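Local coordinates for protein CurJ (PDB 5TZ6) that probably catalyses vinylogous dehydration of a polyketide intermediate in curacin biosynthesis, as a polyketide synthase dehydratase domain, at residues 106-111 against 129-134. The protein carries 1 engineered substitution. Numbering follows the deposited sequence.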
loop_
_atom_site.group_PDB
_atom_site.type_symbol
_atom_site.label_atom_id
_atom_site.label_comp_id
_atom_site.label_asym_id
_atom_site.label_seq_id
_atom_site.Cartn_x
_atom_site.Cartn_y
_atom_site.Cartn_z
ATOM N N GLN A 106 5.797 -14.853 -1.292
ATOM C CA GLN A 106 5.612 -14.937 -2.733
ATOM C C GLN A 106 5.912 -13.575 -3.344
ATOM O O GLN A 106 5.331 -12.567 -2.931
ATOM C CB GLN A 106 4.185 -15.364 -3.089
ATOM C CG GLN A 106 3.860 -16.800 -2.745
ATOM C CD GLN A 106 2.437 -17.171 -3.105
ATOM O OE1 GLN A 106 1.484 -16.694 -2.486
ATOM N NE2 GLN A 106 2.284 -18.027 -4.117
ATOM N N VAL A 107 6.814 -13.544 -4.318
ATOM C CA VAL A 107 7.043 -12.377 -5.159
ATOM C C VAL A 107 6.289 -12.588 -6.464
ATOM O O VAL A 107 6.609 -13.514 -7.231
ATOM C CB VAL A 107 8.540 -12.152 -5.431
ATOM C CG1 VAL A 107 8.718 -10.966 -6.364
ATOM C CG2 VAL A 107 9.307 -11.932 -4.136
ATOM N N ILE A 108 5.308 -11.707 -6.714
ATOM C CA ILE A 108 4.395 -11.782 -7.849
ATOM C C ILE A 108 4.421 -10.449 -8.592
ATOM O O ILE A 108 4.941 -9.448 -8.099
ATOM C CB ILE A 108 2.946 -12.107 -7.426
ATOM C CG1 ILE A 108 2.308 -10.900 -6.740
ATOM C CG2 ILE A 108 2.907 -13.319 -6.506
ATOM C CD1 ILE A 108 0.844 -11.102 -6.431
ATOM N N SER A 109 3.838 -10.442 -9.792
ATOM C CA SER A 109 3.689 -9.213 -10.564
ATOM C C SER A 109 2.450 -9.292 -11.446
ATOM O O SER A 109 1.884 -10.366 -11.675
ATOM C CB SER A 109 4.921 -8.940 -11.427
ATOM O OG SER A 109 4.909 -9.787 -12.556
ATOM N N PHE A 110 2.045 -8.128 -11.952
ATOM C CA PHE A 110 0.864 -7.985 -12.796
ATOM C C PHE A 110 0.909 -6.617 -13.464
ATOM O O PHE A 110 1.649 -5.724 -13.039
ATOM C CB PHE A 110 -0.437 -8.155 -11.994
ATOM C CG PHE A 110 -0.536 -7.269 -10.775
ATOM C CD1 PHE A 110 -0.107 -7.720 -9.536
ATOM C CD2 PHE A 110 -1.068 -5.990 -10.867
ATOM C CE1 PHE A 110 -0.200 -6.911 -8.408
ATOM C CE2 PHE A 110 -1.167 -5.179 -9.746
ATOM C CZ PHE A 110 -0.732 -5.641 -8.516
ATOM N N ASP A 111 0.117 -6.467 -14.524
ATOM C CA ASP A 111 0.091 -5.235 -15.304
ATOM C C ASP A 111 -0.968 -4.319 -14.701
ATOM O O ASP A 111 -2.161 -4.639 -14.725
ATOM C CB ASP A 111 -0.208 -5.538 -16.770
ATOM C CG ASP A 111 0.236 -4.426 -17.704
ATOM O OD1 ASP A 111 0.144 -3.242 -17.317
ATOM O OD2 ASP A 111 0.667 -4.740 -18.834
ATOM N N SER A 129 -6.780 -9.942 -12.028
ATOM C CA SER A 129 -7.108 -11.330 -12.332
ATOM C C SER A 129 -5.943 -12.058 -12.993
ATOM O O SER A 129 -5.757 -13.261 -12.777
ATOM C CB SER A 129 -8.349 -11.398 -13.226
ATOM O OG SER A 129 -8.140 -10.697 -14.440
ATOM N N ASP A 130 -5.160 -11.349 -13.803
ATOM C CA ASP A 130 -3.986 -11.914 -14.459
ATOM C C ASP A 130 -2.734 -11.517 -13.688
ATOM O O ASP A 130 -2.480 -10.326 -13.485
ATOM C CB ASP A 130 -3.897 -11.441 -15.909
ATOM C CG ASP A 130 -3.629 -12.574 -16.876
ATOM O OD1 ASP A 130 -3.141 -13.634 -16.430
ATOM O OD2 ASP A 130 -3.910 -12.406 -18.082
ATOM N N TRP A 131 -1.958 -12.508 -13.259
ATOM C CA TRP A 131 -0.776 -12.254 -12.446
ATOM C C TRP A 131 0.149 -13.458 -12.529
ATOM O O TRP A 131 -0.235 -14.535 -12.993
ATOM C CB TRP A 131 -1.148 -11.945 -10.992
ATOM C CG TRP A 131 -2.073 -12.948 -10.372
ATOM C CD1 TRP A 131 -3.409 -13.096 -10.616
ATOM C CD2 TRP A 131 -1.734 -13.935 -9.391
ATOM N NE1 TRP A 131 -3.922 -14.116 -9.849
ATOM C CE2 TRP A 131 -2.913 -14.647 -9.090
ATOM C CE3 TRP A 131 -0.550 -14.287 -8.741
ATOM C CZ2 TRP A 131 -2.938 -15.691 -8.171
ATOM C CZ3 TRP A 131 -0.578 -15.319 -7.829
ATOM C CH2 TRP A 131 -1.762 -16.011 -7.552
ATOM N N ALA A 132 1.380 -13.263 -12.058
ATOM C CA ALA A 132 2.421 -14.272 -12.166
ATOM C C ALA A 132 3.226 -14.330 -10.876
ATOM O O ALA A 132 3.404 -13.320 -10.190
ATOM C CB ALA A 132 3.353 -13.987 -13.346
ATOM N N VAL A 133 3.707 -15.528 -10.549
ATOM C CA VAL A 133 4.573 -15.741 -9.395
ATOM C C VAL A 133 6.008 -15.882 -9.887
ATOM O O VAL A 133 6.303 -16.711 -10.760
ATOM C CB VAL A 133 4.135 -16.977 -8.591
ATOM C CG1 VAL A 133 5.063 -17.195 -7.411
ATOM C CG2 VAL A 133 2.699 -16.814 -8.118
ATOM N N HIS A 134 6.902 -15.065 -9.336
ATOM C CA HIS A 134 8.294 -15.064 -9.751
ATOM C C HIS A 134 9.243 -15.632 -8.715
ATOM O O HIS A 134 10.341 -16.067 -9.084
ATOM C CB HIS A 134 8.736 -13.638 -10.102
ATOM C CG HIS A 134 7.844 -12.976 -11.101
ATOM N ND1 HIS A 134 7.584 -13.525 -12.339
ATOM C CD2 HIS A 134 7.138 -11.822 -11.045
ATOM C CE1 HIS A 134 6.764 -12.733 -13.005
ATOM N NE2 HIS A 134 6.477 -11.694 -12.242
#
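Ser109 and His134 illustrate how two neighbouring antiparallel strands can be joined through side chains as well as backbone. Ser109 OG meets His134 NE2 at the edge of the imidazole, near the ring plane, in a very short hydrogen bond of 2.5 Å. With chi1 76°, OG stands between the backbone N and the carbonyl carbon of Ser109, which carries it to the ring. The other ring nitrogen, ND1, is bonded to Gln80 O, so the imidazole is held at both nitrogens and its rotation is fixed; Arg90 NH2 is a second partner of Ser109 OG. Were His134 an alanine, Ser109 OG would probably keep Arg90 but lose the imidazole, Gln80 O would lose the ND1 bond, and a gap would open beside Leu82. Along the backbones, Ser109 N donates to Ala132 O at 2.9 Å, Ala132 N returns a bond to Ser109 O, and His134 N binds Val107 O. On the face carrying Ile108 and Val133, opposite Ser109 and Ala132, Ile108 splits its branches: CG2 packs on Val133 CG2 at 3.9 Å, while CD1 slants against Trp131 CE3 at 4.2 Å. Leu20 of the second subunit packs on Ile108 and Trp131. In this double-hotdog fold, strand 102-110 lies between strands 90-99 and 132-141, with Val107 touching helix 51-65.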